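PDB 3G7Q: valine-pyruvate aminotransferase from Salmonella typhimurium, which catalyses the pyridoxal 5'-phosphate-dependent transfer of an amino group between L-valine and pyruvate, giving 3-methyl-2-oxobutanoate and L-alanine, and probably serves alanine biosynthesis. Local coordinates for residues 134-139 against 372-377; 165-170 against 196-201. All coordinates share one frame; numbering follows the deposited sequence. Where two conformers were deposited one is given.

Contact 1. Residues 134-139 against 372-377. With EDO (1,2-ethanediol), chain F.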
loop_
_atom_site.group_PDB
_atom_site.type_symbol
_atom_site.label_atom_id
_atom_site.label_comp_id
_atom_site.label_asym_id
_atom_site.label_seq_id
_atom_site.Cartn_x
_atom_site.Cartn_y
_atom_site.Cartn_z
ATOM N N LEU A 134 22.413 -13.782 8.571
ATOM C CA LEU A 134 22.656 -14.809 7.581
ATOM C C LEU A 134 22.359 -14.236 6.176
ATOM O O LEU A 134 21.337 -14.515 5.585
ATOM C CB LEU A 134 21.860 -16.081 7.899
ATOM C CG LEU A 134 22.123 -17.436 7.175
ATOM C CD1 LEU A 134 23.547 -17.774 7.075
ATOM C CD2 LEU A 134 21.410 -18.541 7.899
ATOM N N ALA A 135 23.305 -13.486 5.655
ATOM C CA ALA A 135 23.214 -13.037 4.265
ATOM C C ALA A 135 23.522 -14.244 3.375
ATOM O O ALA A 135 24.273 -15.115 3.788
ATOM C CB ALA A 135 24.192 -11.917 4.019
ATOM N N PRO A 136 22.988 -14.296 2.138
ATOM C CA PRO A 136 22.156 -13.314 1.456
ATOM C C PRO A 136 20.670 -13.350 1.828
ATOM O O PRO A 136 20.115 -14.406 2.153
ATOM C CB PRO A 136 22.332 -13.681 -0.022
ATOM C CG PRO A 136 22.539 -15.130 0.011
ATOM C CD PRO A 136 23.251 -15.462 1.280
ATOM N N GLU A 137 20.059 -12.176 1.769
ATOM C CA GLU A 137 18.652 -11.959 2.052
ATOM C C GLU A 137 18.081 -11.118 0.930
ATOM O O GLU A 137 18.805 -10.357 0.289
ATOM C CB GLU A 137 18.483 -11.210 3.377
ATOM C CG GLU A 137 18.615 -12.064 4.623
ATOM C CD GLU A 137 17.416 -12.993 4.848
ATOM O OE1 GLU A 137 16.433 -12.912 4.087
ATOM O OE2 GLU A 137 17.472 -13.813 5.782
ATOM N N TYR A 138 16.795 -11.272 0.670
ATOM C CA TYR A 138 16.118 -10.479 -0.341
ATOM C C TYR A 138 15.762 -9.060 0.107
ATOM O O TYR A 138 15.970 -8.114 -0.641
ATOM C CB TYR A 138 14.849 -11.197 -0.806
ATOM C CG TYR A 138 13.927 -10.298 -1.592
ATOM C CD1 TYR A 138 14.234 -9.943 -2.892
ATOM C CD2 TYR A 138 12.761 -9.794 -1.029
ATOM C CE1 TYR A 138 13.408 -9.107 -3.630
ATOM C CE2 TYR A 138 11.923 -8.943 -1.759
ATOM C CZ TYR A 138 12.257 -8.607 -3.062
ATOM O OH TYR A 138 11.465 -7.762 -3.823
ATOM N N ILE A 139 15.228 -8.874 1.301
ATOM C CA ILE A 139 14.810 -7.488 1.657
ATOM C C ILE A 139 15.954 -6.451 1.508
ATOM O O ILE A 139 15.719 -5.296 1.097
ATOM C CB ILE A 139 14.104 -7.412 3.051
ATOM C CG1 ILE A 139 13.432 -6.035 3.221
ATOM C CG2 ILE A 139 15.069 -7.751 4.180
ATOM C CD1 ILE A 139 12.381 -5.709 2.130
ATOM N N TYR A 372 23.764 -8.384 -5.506
ATOM C CA TYR A 372 22.754 -7.488 -5.039
ATOM C C TYR A 372 22.043 -7.931 -3.760
ATOM O O TYR A 372 21.389 -7.109 -3.123
ATOM C CB TYR A 372 21.774 -7.201 -6.187
ATOM C CG TYR A 372 22.477 -6.636 -7.424
ATOM C CD1 TYR A 372 23.322 -5.522 -7.328
ATOM C CD2 TYR A 372 22.281 -7.191 -8.678
ATOM C CE1 TYR A 372 23.978 -5.007 -8.449
ATOM C CE2 TYR A 372 22.922 -6.674 -9.805
ATOM C CZ TYR A 372 23.772 -5.590 -9.691
ATOM O OH TYR A 372 24.402 -5.069 -10.822
ATOM N N PHE A 373 22.216 -9.195 -3.343
ATOM C CA PHE A 373 21.596 -9.708 -2.125
ATOM C C PHE A 373 22.480 -9.660 -0.870
ATOM O O PHE A 373 22.156 -10.311 0.127
ATOM C CB PHE A 373 21.132 -11.154 -2.362
ATOM C CG PHE A 373 20.144 -11.297 -3.481
ATOM C CD1 PHE A 373 20.562 -11.512 -4.783
ATOM C CD2 PHE A 373 18.777 -11.208 -3.235
ATOM C CE1 PHE A 373 19.636 -11.653 -5.830
ATOM C CE2 PHE A 373 17.861 -11.337 -4.272
ATOM C CZ PHE A 373 18.300 -11.560 -5.574
ATOM N N PHE A 374 23.602 -8.950 -0.935
ATOM C CA PHE A 374 24.544 -8.858 0.176
ATOM C C PHE A 374 24.878 -7.424 0.571
ATOM O O PHE A 374 26.032 -7.101 0.784
ATOM C CB PHE A 374 25.870 -9.500 -0.202
ATOM C CG PHE A 374 25.810 -10.964 -0.452
ATOM C CD1 PHE A 374 25.613 -11.450 -1.730
ATOM C CD2 PHE A 374 26.068 -11.858 0.566
ATOM C CE1 PHE A 374 25.598 -12.791 -1.965
ATOM C CE2 PHE A 374 26.058 -13.212 0.326
ATOM C CZ PHE A 374 25.831 -13.682 -0.949
ATOM N N PRO A 375 23.888 -6.560 0.704
ATOM C CA PRO A 375 24.316 -5.203 1.073
ATOM C C PRO A 375 24.810 -5.110 2.513
ATOM O O PRO A 375 24.329 -5.814 3.395
ATOM C CB PRO A 375 23.032 -4.389 0.929
ATOM C CG PRO A 375 21.955 -5.377 1.265
ATOM C CD PRO A 375 22.424 -6.671 0.616
ATOM N N GLY A 376 25.783 -4.242 2.736
ATOM C CA GLY A 376 26.271 -3.984 4.074
ATOM C C GLY A 376 27.232 -4.984 4.685
ATOM O O GLY A 376 27.307 -5.058 5.906
ATOM N N LEU A 377 27.935 -5.770 3.871
ATOM C CA LEU A 377 28.963 -6.665 4.399
ATOM C C LEU A 377 30.080 -5.850 4.976
ATOM O O LEU A 377 30.449 -4.851 4.390
ATOM C CB LEU A 377 29.579 -7.544 3.314
ATOM C CG LEU A 377 28.833 -8.745 2.804
ATOM C CD1 LEU A 377 29.535 -9.335 1.587
ATOM C CD2 LEU A 377 28.695 -9.788 3.933
HETATM C C1 EDO F . 22.604 -6.168 -13.383
HETATM O O1 EDO F . 24.034 -6.192 -13.244
HETATM C C2 EDO F . 22.189 -5.235 -14.522
HETATM O O2 EDO F . 22.554 -3.875 -14.243
#
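Pro136 and the aromatic pair Phe373 and Phe374 form a buried, mostly apolar contact between two loops, one running from strand 129-132 into helix 138-142, the other joining strands 368-369 and 387-391. Pro136, which follows a cis peptide bond, meets the face of Phe374 and the CB of Phe373. Pro136 CB stands over one face of the Phe374 ring in a CH-pi contact, 3.8 Å from the ring centroid. On its other contact, Pro136 CB lies 3.6 Å from Phe373 CB. The side chains of Pro136 and Phe374 run alongside each other in the same direction, and Ala135 CB adds an apolar touch at Phe374 CD2, 3.9 Å away. The chain belongs to the class I aminotransferases, whose fold type I large domain is built on a mainly parallel seven-stranded sheet. Strand 129-132 is part of that sheet, whereas 372-377 links two strands of a second, six-stranded one. A rather long backbone hydrogen bond ties the loops, Glu137 N donating to Phe373 O over 3.3 Å. With CG anti to its carbonyl carbon (chi1 -59°), Phe373 sets its ring edge against Tyr138, Phe373 CE2 lying 4.1 Å from Tyr138 CD1, and Tyr141 stacks on the Phe373 ring. The Glu137 carboxylate turns elsewhere, its OE1 bonded to Ser187 OG. Tyr372 OH is hydrogen-bonded at 2.7 Å to O1 of an ethanediol, probably from the crystallisation liquor.

Contact 2. Residues 165-170 against 196-201; sequences QFKYHV and VITDEE
His169 and Glu201 meet with their side chains at about a right angle, the imidazole and carboxylate planes turned 60° apart. The ring offers its edge: His169 ND1 donates to Glu201 OE2 over 2.9 Å, and the oxygen lies almost in the ring plane, although ND1 itself stands above the plane of the carboxylate. From the opposite face of that plane Val170 N reaches Glu201 OE2 at 3.0 Å, so OE2 is gripped by two protein donors, and a water that also bonds Val170 O adds a third. His169 is held at its far nitrogen too, where NE2 bonds Glu159 OE1. The other carboxylate oxygen looks back to its own segment: Thr198 N donates to Glu201 OE1 at 3.0 Å with a nearly straight 168° bond, which together with the two donors on OE2 fixes the rotation of the group. His169 ND1, Val170 N and Thr198 N, with the ammonium of Lys167 nearby, probably favour a charged Glu201 carboxylate. Lys167 comes in alongside, joined to Glu201 through a water that also bonds Tyr168 O. Its chain is extended as far as CE and bends only at the last torsion (chi4 67°), bringing Lys167 NZ to 2.7 Å from Val196 O, above the carbonyl plane. Lys167 CE passes 3.9 Å from Thr198 CG2. NZ also bonds Asn195 OD1 and makes a salt bridge with Glu337 OE1. Glu201 N in turn bonds Thr198 OG1, completing a capping box at the start of helix 199-211, whose first turn is thereby fastened to the end of strand 165-169.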
loop_
_atom_site.group_PDB
_atom_site.type_symbol
_atom_site.label_atom_id
_atom_site.label_comp_id
_atom_site.label_asym_id
_atom_site.label_seq_id
_atom_site.Cartn_x
_atom_site.Cartn_y
_atom_site.Cartn_z
ATOM N N GLN A 165 25.831 -29.546 -3.854
ATOM C CA GLN A 165 24.982 -28.571 -3.175
ATOM C C GLN A 165 25.758 -27.927 -2.030
ATOM O O GLN A 165 26.904 -28.295 -1.749
ATOM C CB GLN A 165 23.659 -29.209 -2.728
ATOM C CG GLN A 165 22.807 -29.597 -3.922
ATOM C CD GLN A 165 21.473 -30.205 -3.600
ATOM O OE1 GLN A 165 21.038 -30.276 -2.443
ATOM N NE2 GLN A 165 20.798 -30.662 -4.653
ATOM N N PHE A 166 25.133 -26.952 -1.377
ATOM C CA PHE A 166 25.775 -26.298 -0.242
ATOM C C PHE A 166 24.721 -25.612 0.592
ATOM O O PHE A 166 23.578 -25.443 0.146
ATOM C CB PHE A 166 26.873 -25.326 -0.678
ATOM C CG PHE A 166 26.387 -24.102 -1.403
ATOM C CD1 PHE A 166 26.018 -24.171 -2.731
ATOM C CD2 PHE A 166 26.350 -22.869 -0.773
ATOM C CE1 PHE A 166 25.627 -23.059 -3.414
ATOM C CE2 PHE A 166 25.933 -21.732 -1.479
ATOM C CZ PHE A 166 25.564 -21.839 -2.780
ATOM N N LYS A 167 25.119 -25.193 1.793
ATOM C CA LYS A 167 24.202 -24.534 2.700
ATOM C C LYS A 167 24.944 -23.447 3.496
ATOM O O LYS A 167 26.040 -23.680 4.016
ATOM C CB LYS A 167 23.609 -25.557 3.675
ATOM C CG LYS A 167 22.639 -24.972 4.680
ATOM C CD LYS A 167 21.919 -26.038 5.507
ATOM C CE LYS A 167 21.133 -25.427 6.689
ATOM N NZ LYS A 167 19.963 -24.573 6.289
ATOM N N TYR A 168 24.357 -22.268 3.543
ATOM C CA TYR A 168 24.903 -21.180 4.329
ATOM C C TYR A 168 24.518 -21.381 5.783
ATOM O O TYR A 168 23.418 -21.861 6.092
ATOM C CB TYR A 168 24.367 -19.847 3.873
ATOM C CG TYR A 168 24.806 -19.394 2.489
ATOM C CD1 TYR A 168 26.151 -19.230 2.180
ATOM C CD2 TYR A 168 23.882 -19.058 1.543
ATOM C CE1 TYR A 168 26.567 -18.771 0.914
ATOM C CE2 TYR A 168 24.260 -18.599 0.289
ATOM C CZ TYR A 168 25.616 -18.463 -0.021
ATOM O OH TYR A 168 25.995 -18.027 -1.263
ATOM N N HIS A 169 25.424 -20.977 6.663
ATOM C CA HIS A 169 25.229 -21.023 8.119
ATOM C C HIS A 169 25.622 -19.709 8.777
ATOM O O HIS A 169 26.525 -19.030 8.311
ATOM C CB HIS A 169 26.067 -22.136 8.729
ATOM C CG HIS A 169 25.553 -23.502 8.407
ATOM N ND1 HIS A 169 24.482 -24.063 9.076
ATOM C CD2 HIS A 169 25.936 -24.406 7.478
ATOM C CE1 HIS A 169 24.251 -25.268 8.583
ATOM N NE2 HIS A 169 25.117 -25.502 7.613
ATOM N N VAL A 170 24.977 -19.405 9.894
ATOM C CA VAL A 170 25.324 -18.231 10.699
ATOM C C VAL A 170 26.704 -18.449 11.294
ATOM O O VAL A 170 26.968 -19.486 11.911
ATOM C CB VAL A 170 24.328 -17.995 11.850
ATOM C CG1 VAL A 170 24.772 -16.784 12.715
ATOM C CG2 VAL A 170 22.872 -17.817 11.351
ATOM N N VAL A 196 16.870 -22.751 4.785
ATOM C CA VAL A 196 16.046 -22.805 5.983
ATOM C C VAL A 196 16.991 -22.791 7.184
ATOM O O VAL A 196 17.665 -23.789 7.489
ATOM C CB VAL A 196 15.082 -24.009 5.982
ATOM C CG1 VAL A 196 14.462 -24.216 7.378
ATOM C CG2 VAL A 196 14.000 -23.788 4.929
ATOM N N ILE A 197 17.114 -21.636 7.809
ATOM C CA ILE A 197 17.944 -21.515 8.988
ATOM C C ILE A 197 17.568 -22.629 9.996
ATOM O O ILE A 197 16.386 -22.907 10.200
ATOM C CB ILE A 197 17.802 -20.079 9.555
ATOM C CG1 ILE A 197 18.717 -19.878 10.751
ATOM C CG2 ILE A 197 16.308 -19.750 9.865
ATOM C CD1 ILE A 197 18.652 -18.469 11.309
ATOM N N THR A 198 18.564 -23.274 10.601
ATOM C CA THR A 198 18.327 -24.442 11.461
ATOM C C THR A 198 17.643 -24.057 12.768
ATOM O O THR A 198 17.704 -22.896 13.210
ATOM C CB THR A 198 19.602 -25.231 11.769
ATOM O OG1 THR A 198 20.431 -24.510 12.704
ATOM C CG2 THR A 198 20.379 -25.586 10.465
ATOM N N ASP A 199 16.954 -25.018 13.385
ATOM C CA ASP A 199 16.349 -24.749 14.681
ATOM C C ASP A 199 17.381 -24.195 15.677
ATOM O O ASP A 199 17.090 -23.231 16.375
ATOM C CB ASP A 199 15.706 -25.998 15.291
ATOM C CG ASP A 199 14.568 -26.535 14.463
ATOM O OD1 ASP A 199 13.912 -25.750 13.762
ATOM O OD2 ASP A 199 14.351 -27.746 14.528
ATOM N N GLU A 200 18.570 -24.767 15.686
ATOM C CA GLU A 200 19.626 -24.359 16.620
ATOM C C GLU A 200 20.086 -22.922 16.340
ATOM O O GLU A 200 20.247 -22.124 17.254
ATOM C CB GLU A 200 20.795 -25.332 16.538
ATOM C CG GLU A 200 21.867 -25.145 17.610
ATOM N N GLU A 201 20.298 -22.599 15.080
ATOM C CA GLU A 201 20.664 -21.230 14.708
ATOM C C GLU A 201 19.602 -20.215 15.103
ATOM O O GLU A 201 19.891 -19.146 15.640
ATOM C CB GLU A 201 20.882 -21.128 13.191
ATOM C CG GLU A 201 22.184 -21.792 12.751
ATOM C CD GLU A 201 22.325 -21.932 11.238
ATOM O OE1 GLU A 201 21.296 -22.052 10.510
ATOM O OE2 GLU A 201 23.486 -21.908 10.767
HETATM O O HOH W 1 21.326 -22.293 7.795
HETATM O O HOH W 2 25.602 -21.762 12.544
#

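Contact 2 is nested along the chain inside the long loop closed by contact 1, and the two lie side by side, their centres about 15 Å apart. They touch through segments 134-139 and 165-170: Pro136 CD packs 3.4 Å from Tyr168 CE2, and Leu134 CD1 lies 3.3 Å from His169 C. Segment 165-170 thus supplies both the polar attachment to 196-201 and, through Tyr168, a neighbour for the loop at cis-Pro136. Asn195 joins the contacts again: the side chain of Leu134 rests on Asn195, whose OD1 bonds Lys167 NZ.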